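Local coordinates for adenine phosphoribosyltransferase (Leishmania donovani, PDB 1QB7), which probably catalyses the salvage of adenine, joining it to 5-phospho-alpha-D-ribose 1-diphosphate to give AMP and diphosphate, at residues 157-162 / 192-197; 170-175 / 198-203. One frame throughout, in Å; residues are numbered along the deposited sequence. Where two conformers were deposited one is given.

Both contacts lie within the phosphoribosyltransferase domain, their centres about 15 Å apart. Along the chain their segments alternate: helix 152-163 (contact 1) leads into strand 167-173 (contact 2), and after helix 182-192 the loop 192-197 (contact 1) runs straight into strand 199-201 (contact 2). Contact 2 is a parallel pair of adjacent strands inside the central sheet, its centre about 8 Å from that of the chain; contact 1 is partly buried, its centre about 16 Å from it, and joins the helix before one strand to the loop before the other. In contact 2 the side chain of Leu175 is about 5 Å from bound adenine and that of Met171 about 7 Å from magnesium, beside the active site.

Contact 1 (157-162 / 192-197); sequences GLQLVE and SRYKDI
Leu158 lays its CD1 methyl over one face of the Tyr194 ring, with Tyr194 CG its nearest atom at 4.1 Å. The other methyl, Leu158 CD2, meets Ile197 CG2 at 3.8 Å, so a branched leucine serves two neighbours at once. The opposite ring face, toward its rim, carries CG of Arg193, and the flat tyrosine is layered between two aliphatic groups. Its hydroxyl reaches the polar margin, where a water joins Tyr194 OH at 2.8 Å to Gln159 NE2 at 2.9 Å and lies in the ring plane. Beside it Glu162, in one of its two conformers, forms a salt bridge with Arg193, OE2 to NH2 at 2.7 Å; the carboxylate stands almost perpendicular to the guanidinium, their planes 89° apart, and OE2 meets it edge-on. This is where a helix of the phosphoribosyltransferase fold, 152-163, faces the loop that enters strand 199-201. In that conformer Glu162 reaches across with CG anti to the backbone N (chi1 165°) and the chain beyond extended. The chain of Arg193, bent at chi3, brings one guanidinium face against Tyr194 OH, which lies 3.5 Å above that plane toward the rim. Two type I turns, Ser192 to Lys195 and Tyr194 to Ile197, present Tyr194 and Ile197 to the helix. Farther out, Ile186 of helix 182-192 touches both Leu158 and Tyr194, Val168 backs Leu158 and Ile197, and Glu114 N holds Gln159 OE1.

Contact 2 (170-175 / 198-203); sequences EMVSIL and KFISLL
Ile200 is the main bump of this strand pair: its CG1 packs against Val172 CB at 3.6 Å, while CD1 touches both Val172 CG2 and Glu170 OE2. Its chi1 of 66° sets CG1 between the backbone N and the carbonyl carbon, which swings the ethyl arm toward the neighbouring strand. Beta-branched valine and isoleucine suit this position, being broad close to the backbone. On the other face of the sheet Met171 bends across Phe199, and its CB and CG meet ring atoms CD2 and CE2 obliquely, CB to CD2 at 3.6 Å; the flexible thioether then leads away from the phenylalanine toward strand 140-145. The strands run parallel and in register, as neighbours in the central sheet of the type I phosphoribosyltransferase fold. Met171 N to Lys198 O (2.8 Å), Ile200 N to Met171 O (2.9 Å) and Ser173 N to Ile200 O form the ladder. Farther along, both chains turn a corner, at Ile174 and Leu202, and the bonds weaken: Leu203 N to Ile174 O is a weak hydrogen bond, its N-H...O angle only 121°. Ser173 and Ser201, small residues on the Met171/Phe199 face, precede the bend; a water joins Ser173 OG to Ile200 O, and in one of its two conformers Ser201 OG donates to Leu203 O from above the carbonyl plane. At the corner Ile174 CD1 touches Leu202 CD1 at 3.8 Å; beyond it Leu175, its side chain about 5 Å from the bound adenine, packs CD1 against Leu203 O and Leu203 CD2 (3.9 Å to the methyl), with Leu22 of helix 17-25 meeting Ile174, Leu202 and Leu203. At the other end Glu170 and Lys198 run side by side, linked by a water from OE1 to NZ, while OE2 accepts from Tyr65 OH and pairs with Arg64.

Contact 1 (157-162 / 192-197)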
ATOM      1  N   GLY A 157      -9.107   9.068  10.606  1.00 14.02           N
ATOM      2  CA  GLY A 157      -8.814   7.815  11.278  1.00 14.91           C
ATOM      3  C   GLY A 157      -9.399   7.795  12.673  1.00 14.57           C
ATOM      4  O   GLY A 157     -10.024   6.817  13.065  1.00 16.11           O
ATOM      5  N   LEU A 158      -9.216   8.886  13.413  1.00 16.08           N
ATOM      6  CA  LEU A 158      -9.737   9.000  14.775  1.00 15.89           C
ATOM      7  C   LEU A 158     -11.260   8.897  14.783  1.00 15.41           C
ATOM      8  O   LEU A 158     -11.834   8.182  15.594  1.00 15.92           O
ATOM      9  CB  LEU A 158      -9.300  10.330  15.404  1.00 17.44           C
ATOM     10  CG  LEU A 158      -7.792  10.618  15.409  1.00 20.57           C
ATOM     11  CD1 LEU A 158      -7.516  12.005  15.975  1.00 19.49           C
ATOM     12  CD2 LEU A 158      -7.061   9.559  16.202  1.00 19.13           C
ATOM     13  N   GLN A 159     -11.913   9.590  13.856  1.00 15.61           N
ATOM     14  CA  GLN A 159     -13.368   9.564  13.770  1.00 15.87           C
ATOM     15  C   GLN A 159     -13.891   8.160  13.493  1.00 15.84           C
ATOM     16  O   GLN A 159     -14.840   7.707  14.128  1.00 16.05           O
ATOM     17  CB  GLN A 159     -13.852  10.515  12.673  1.00 16.59           C
ATOM     18  CG  GLN A 159     -13.583  11.984  12.959  1.00 17.43           C
ATOM     19  CD  GLN A 159     -13.962  12.888  11.802  1.00 19.96           C
ATOM     20  OE1 GLN A 159     -13.996  12.463  10.644  1.00 17.40           O
ATOM     21  NE2 GLN A 159     -14.227  14.155  12.107  1.00 21.02           N
ATOM     22  N   LEU A 160     -13.263   7.479  12.538  1.00 16.93           N
ATOM     23  CA  LEU A 160     -13.669   6.133  12.154  1.00 16.25           C
ATOM     24  C   LEU A 160     -13.506   5.127  13.290  1.00 16.76           C
ATOM     25  O   LEU A 160     -14.371   4.278  13.497  1.00 18.39           O
ATOM     26  CB  LEU A 160     -12.912   5.689  10.897  1.00 16.53           C
ATOM     27  CG  LEU A 160     -13.264   6.464   9.619  1.00 17.59           C
ATOM     28  CD1 LEU A 160     -12.257   6.167   8.522  1.00 15.16           C
ATOM     29  CD2 LEU A 160     -14.690   6.139   9.169  1.00 16.23           C
ATOM     30  N   VAL A 161     -12.412   5.240  14.040  1.00 16.61           N
ATOM     31  CA  VAL A 161     -12.166   4.344  15.170  1.00 17.03           C
ATOM     32  C   VAL A 161     -13.174   4.621  16.297  1.00 17.66           C
ATOM     33  O   VAL A 161     -13.744   3.692  16.863  1.00 18.05           O
ATOM     34  CB  VAL A 161     -10.708   4.463  15.690  1.00 16.04           C
ATOM     35  CG1 VAL A 161     -10.520   3.611  16.937  1.00 17.51           C
ATOM     36  CG2 VAL A 161      -9.725   4.021  14.615  1.00 13.43           C
ATOM     37  N   GLU A 162     -13.423   5.896  16.594  1.00 18.84           N
ATOM     38  CA  GLU A 162     -14.387   6.259  17.637  1.00 22.45           C
ATOM     39  C   GLU A 162     -15.787   5.767  17.269  1.00 20.32           C
ATOM     40  O   GLU A 162     -16.476   5.183  18.099  1.00 21.37           O
ATOM     41  CB  GLU A 162     -14.425   7.781  17.875  1.00 25.09           C
ATOM     42  CG  GLU A 162     -15.623   8.289  18.664  0.50 25.31           C
ATOM     43  CD  GLU A 162     -15.628   9.798  18.811  0.50 27.66           C
ATOM     44  OE1 GLU A 162     -15.262  10.506  17.845  0.50 26.30           O
ATOM     45  OE2 GLU A 162     -16.006  10.275  19.900  0.50 27.68           O
ATOM     46  N   SER A 192     -10.637  20.304  22.917  1.00 38.55           N
ATOM     47  CA  SER A 192      -9.647  19.301  23.312  1.00 38.56           C
ATOM     48  C   SER A 192     -10.230  17.892  23.432  1.00 36.63           C
ATOM     49  O   SER A 192      -9.869  17.144  24.337  1.00 37.66           O
ATOM     50  CB  SER A 192      -9.003  19.699  24.647  1.00 38.81           C
ATOM     51  OG  SER A 192      -8.436  20.994  24.580  1.00 44.11           O
ATOM     52  N   ARG A 193     -11.121  17.521  22.519  1.00 35.32           N
ATOM     53  CA  ARG A 193     -11.731  16.198  22.580  1.00 34.00           C
ATOM     54  C   ARG A 193     -10.769  15.063  22.244  1.00 31.97           C
ATOM     55  O   ARG A 193     -10.983  13.923  22.655  1.00 31.95           O
ATOM     56  CB  ARG A 193     -12.980  16.124  21.701  1.00 35.76           C
ATOM     57  CG  ARG A 193     -12.749  16.399  20.236  1.00 38.30           C
ATOM     58  CD  ARG A 193     -14.001  16.074  19.440  1.00 42.92           C
ATOM     59  NE  ARG A 193     -14.415  14.682  19.617  1.00 43.49           N
ATOM     60  CZ  ARG A 193     -15.628  14.221  19.325  1.00 44.85           C
ATOM     61  NH1 ARG A 193     -16.554  15.041  18.844  1.00 45.47           N
ATOM     62  NH2 ARG A 193     -15.911  12.938  19.506  1.00 45.11           N
ATOM     63  N   TYR A 194      -9.708  15.383  21.508  1.00 30.08           N
ATOM     64  CA  TYR A 194      -8.705  14.389  21.132  1.00 28.31           C
ATOM     65  C   TYR A 194      -7.380  14.623  21.858  1.00 28.78           C
ATOM     66  O   TYR A 194      -6.344  14.081  21.470  1.00 27.92           O
ATOM     67  CB  TYR A 194      -8.490  14.403  19.618  1.00 27.18           C
ATOM     68  CG  TYR A 194      -9.730  14.044  18.829  1.00 27.07           C
ATOM     69  CD1 TYR A 194     -10.332  12.788  18.966  1.00 24.89           C
ATOM     70  CD2 TYR A 194     -10.303  14.955  17.940  1.00 25.30           C
ATOM     71  CE1 TYR A 194     -11.473  12.452  18.240  1.00 24.00           C
ATOM     72  CE2 TYR A 194     -11.443  14.627  17.211  1.00 25.72           C
ATOM     73  CZ  TYR A 194     -12.021  13.374  17.365  1.00 24.00           C
ATOM     74  OH  TYR A 194     -13.146  13.049  16.644  1.00 23.40           O
ATOM     75  N   LYS A 195      -7.443  15.402  22.939  1.00 28.90           N
ATOM     76  CA  LYS A 195      -6.288  15.743  23.761  1.00 30.29           C
ATOM     77  C   LYS A 195      -5.487  14.529  24.203  1.00 29.12           C
ATOM     78  O   LYS A 195      -4.267  14.600  24.310  1.00 30.37           O
ATOM     79  CB  LYS A 195      -6.745  16.516  25.002  1.00 33.85           C
ATOM     80  CG  LYS A 195      -5.627  16.905  25.957  1.00 42.52           C
ATOM     81  CD  LYS A 195      -6.175  17.426  27.284  1.00 47.27           C
ATOM     82  CE  LYS A 195      -5.055  17.667  28.293  1.00 50.63           C
ATOM     83  NZ  LYS A 195      -5.572  18.113  29.622  1.00 53.00           N
ATOM     84  N   ASP A 196      -6.173  13.416  24.444  1.00 27.99           N
ATOM     85  CA  ASP A 196      -5.522  12.193  24.898  1.00 28.39           C
ATOM     86  C   ASP A 196      -4.979  11.283  23.803  1.00 26.23           C
ATOM     87  O   ASP A 196      -4.447  10.215  24.104  1.00 26.92           O
ATOM     88  CB  ASP A 196      -6.450  11.400  25.830  1.00 33.28           C
ATOM     89  CG  ASP A 196      -6.764  12.146  27.122  1.00 35.84           C
ATOM     90  OD1 ASP A 196      -5.840  12.766  27.700  1.00 38.09           O
ATOM     91  OD2 ASP A 196      -7.934  12.116  27.559  1.00 38.20           O
ATOM     92  N   ILE A 197      -5.107  11.701  22.544  1.00 23.25           N
ATOM     93  CA  ILE A 197      -4.608  10.909  21.422  1.00 22.25           C
ATOM     94  C   ILE A 197      -3.098  11.075  21.322  1.00 21.46           C
ATOM     95  O   ILE A 197      -2.605  12.190  21.184  1.00 23.42           O
ATOM     96  CB  ILE A 197      -5.225  11.353  20.064  1.00 23.38           C
ATOM     97  CG1 ILE A 197      -6.753  11.200  20.078  1.00 24.07           C
ATOM     98  CG2 ILE A 197      -4.602  10.557  18.914  1.00 21.68           C
ATOM     99  CD1 ILE A 197      -7.247   9.786  20.321  1.00 25.61           C
TER
HETATM  100  O   HOH W   1     -14.611  14.688  14.934  1.00 20.08           O

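Contact 2 (170-175 / 198-203)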
ATOM      1  N   GLU A 170      -2.459   4.889  19.160  1.00 16.97           N
ATOM      2  CA  GLU A 170      -1.625   6.021  18.793  1.00 17.73           C
ATOM      3  C   GLU A 170      -1.595   6.181  17.281  1.00 17.66           C
ATOM      4  O   GLU A 170      -1.924   5.251  16.541  1.00 17.26           O
ATOM      5  CB  GLU A 170      -0.191   5.828  19.308  1.00 18.29           C
ATOM      6  CG  GLU A 170       0.527   4.641  18.688  1.00 18.34           C
ATOM      7  CD  GLU A 170       1.754   4.203  19.462  1.00 18.49           C
ATOM      8  OE1 GLU A 170       1.875   4.542  20.655  1.00 20.12           O
ATOM      9  OE2 GLU A 170       2.600   3.505  18.876  1.00 17.86           O
ATOM     10  N   MET A 171      -1.257   7.389  16.842  1.00 16.64           N
ATOM     11  CA  MET A 171      -1.122   7.705  15.431  1.00 16.45           C
ATOM     12  C   MET A 171       0.381   7.679  15.193  1.00 19.04           C
ATOM     13  O   MET A 171       1.114   8.461  15.798  1.00 18.45           O
ATOM     14  CB  MET A 171      -1.670   9.101  15.146  1.00 17.56           C
ATOM     15  CG  MET A 171      -1.381   9.641  13.741  1.00 20.21           C
ATOM     16  SD  MET A 171      -2.149   8.730  12.382  1.00 21.06           S
ATOM     17  CE  MET A 171      -0.891   8.888  11.109  1.00 22.62           C
ATOM     18  N   VAL A 172       0.846   6.740  14.374  1.00 19.25           N
ATOM     19  CA  VAL A 172       2.274   6.638  14.082  1.00 19.86           C
ATOM     20  C   VAL A 172       2.614   7.024  12.650  1.00 17.76           C
ATOM     21  O   VAL A 172       1.880   6.709  11.716  1.00 17.42           O
ATOM     22  CB  VAL A 172       2.840   5.213  14.408  1.00 23.18           C
ATOM     23  CG1 VAL A 172       2.043   4.145  13.707  1.00 25.80           C
ATOM     24  CG2 VAL A 172       4.319   5.106  14.008  1.00 22.43           C
ATOM     25  N   SER A 173       3.707   7.763  12.502  1.00 16.54           N
ATOM     26  CA  SER A 173       4.184   8.189  11.195  1.00 16.55           C
ATOM     27  C   SER A 173       5.703   8.038  11.143  1.00 17.14           C
ATOM     28  O   SER A 173       6.373   8.096  12.175  1.00 17.64           O
ATOM     29  CB  SER A 173       3.768   9.638  10.900  1.00 15.92           C
ATOM     30  OG  SER A 173       4.291  10.553  11.844  1.00 16.52           O
ATOM     31  N   ILE A 174       6.235   7.782   9.954  1.00 15.99           N
ATOM     32  CA  ILE A 174       7.677   7.638   9.779  1.00 15.70           C
ATOM     33  C   ILE A 174       8.296   9.033   9.940  1.00 16.84           C
ATOM     34  O   ILE A 174       9.286   9.220  10.650  1.00 15.37           O
ATOM     35  CB  ILE A 174       8.030   7.105   8.354  1.00 15.26           C
ATOM     36  CG1 ILE A 174       7.306   5.783   8.063  1.00 14.03           C
ATOM     37  CG2 ILE A 174       9.536   6.958   8.204  1.00 14.05           C
ATOM     38  CD1 ILE A 174       7.585   4.668   9.057  1.00 14.01           C
ATOM     39  N   LEU A 175       7.665  10.009   9.295  1.00 16.01           N
ATOM     40  CA  LEU A 175       8.126  11.379   9.311  1.00 16.29           C
ATOM     41  C   LEU A 175       7.032  12.358   9.712  1.00 17.35           C
ATOM     42  O   LEU A 175       5.881  12.219   9.305  1.00 17.52           O
ATOM     43  CB  LEU A 175       8.613  11.753   7.917  1.00 15.88           C
ATOM     44  CG  LEU A 175       9.264  13.127   7.791  1.00 16.02           C
ATOM     45  CD1 LEU A 175      10.680  13.072   8.351  1.00 15.48           C
ATOM     46  CD2 LEU A 175       9.280  13.532   6.337  1.00 16.70           C
ATOM     47  N   LYS A 198      -2.369   9.966  21.377  1.00 20.11           N
ATOM     48  CA  LYS A 198      -0.920  10.015  21.281  1.00 18.32           C
ATOM     49  C   LYS A 198      -0.424   9.962  19.834  1.00 18.90           C
ATOM     50  O   LYS A 198      -0.919   9.181  19.018  1.00 16.96           O
ATOM     51  CB  LYS A 198      -0.286   8.877  22.079  1.00 17.25           C
ATOM     52  CG  LYS A 198       1.221   8.884  21.991  1.00 22.67           C
ATOM     53  CD  LYS A 198       1.863   7.683  22.655  1.00 27.19           C
ATOM     54  CE  LYS A 198       1.701   7.712  24.158  1.00 28.30           C
ATOM     55  NZ  LYS A 198       2.420   6.569  24.778  1.00 29.28           N
ATOM     56  N   PHE A 199       0.531  10.833  19.524  1.00 16.74           N
ATOM     57  CA  PHE A 199       1.148  10.895  18.208  1.00 15.13           C
ATOM     58  C   PHE A 199       2.620  10.540  18.362  1.00 16.01           C
ATOM     59  O   PHE A 199       3.289  11.069  19.247  1.00 17.55           O
ATOM     60  CB  PHE A 199       1.063  12.313  17.630  1.00 15.38           C
ATOM     61  CG  PHE A 199      -0.304  12.702  17.157  1.00 14.53           C
ATOM     62  CD1 PHE A 199      -1.216  13.284  18.029  1.00 15.50           C
ATOM     63  CD2 PHE A 199      -0.685  12.476  15.837  1.00 15.74           C
ATOM     64  CE1 PHE A 199      -2.490  13.638  17.595  1.00 16.10           C
ATOM     65  CE2 PHE A 199      -1.959  12.825  15.387  1.00 16.49           C
ATOM     66  CZ  PHE A 199      -2.863  13.406  16.270  1.00 18.57           C
ATOM     67  N   ILE A 200       3.114   9.613  17.550  1.00 16.09           N
ATOM     68  CA  ILE A 200       4.530   9.261  17.588  1.00 15.67           C
ATOM     69  C   ILE A 200       5.101   9.304  16.172  1.00 16.83           C
ATOM     70  O   ILE A 200       4.428   8.942  15.200  1.00 16.61           O
ATOM     71  CB  ILE A 200       4.824   7.870  18.229  1.00 17.17           C
ATOM     72  CG1 ILE A 200       4.254   6.742  17.375  1.00 17.03           C
ATOM     73  CG2 ILE A 200       4.294   7.810  19.658  1.00 17.40           C
ATOM     74  CD1 ILE A 200       4.907   5.404  17.635  1.00 17.30           C
ATOM     75  N   SER A 201       6.321   9.822  16.057  1.00 16.86           N
ATOM     76  CA  SER A 201       7.019   9.921  14.779  1.00 16.72           C
ATOM     77  C   SER A 201       8.439   9.407  14.966  1.00 16.95           C
ATOM     78  O   SER A 201       9.009   9.535  16.052  1.00 17.58           O
ATOM     79  CB  SER A 201       7.050  11.370  14.294  1.00 15.60           C
ATOM     80  OG  SER A 201       7.596  11.464  12.994  0.50 17.52           O
ATOM     81  N   LEU A 202       9.003   8.827  13.910  1.00 14.91           N
ATOM     82  CA  LEU A 202      10.357   8.290  13.963  1.00 15.99           C
ATOM     83  C   LEU A 202      11.412   9.327  13.562  1.00 16.80           C
ATOM     84  O   LEU A 202      12.573   9.224  13.964  1.00 17.60           O
ATOM     85  CB  LEU A 202      10.465   7.050  13.076  1.00 15.57           C
ATOM     86  CG  LEU A 202       9.420   5.959  13.341  1.00 16.82           C
ATOM     87  CD1 LEU A 202       9.558   4.853  12.313  1.00 15.25           C
ATOM     88  CD2 LEU A 202       9.561   5.417  14.759  1.00 17.41           C
ATOM     89  N   LEU A 203      10.999  10.328  12.791  1.00 15.17           N
ATOM     90  CA  LEU A 203      11.906  11.376  12.342  1.00 16.02           C
ATOM     91  C   LEU A 203      11.146  12.665  12.052  1.00 15.93           C
ATOM     92  O   LEU A 203      10.015  12.633  11.577  1.00 16.12           O
ATOM     93  CB  LEU A 203      12.646  10.940  11.073  1.00 14.47           C
ATOM     94  CG  LEU A 203      13.795  11.850  10.621  1.00 16.28           C
ATOM     95  CD1 LEU A 203      15.011  11.606  11.504  1.00 17.03           C
ATOM     96  CD2 LEU A 203      14.155  11.599   9.164  1.00 16.07           C
TER
HETATM   97  O   HOH W   2       1.048   4.354  23.303  1.00 23.80           O
HETATM   98  O   HOH W   3       2.512  10.865  13.893  1.00 20.93           O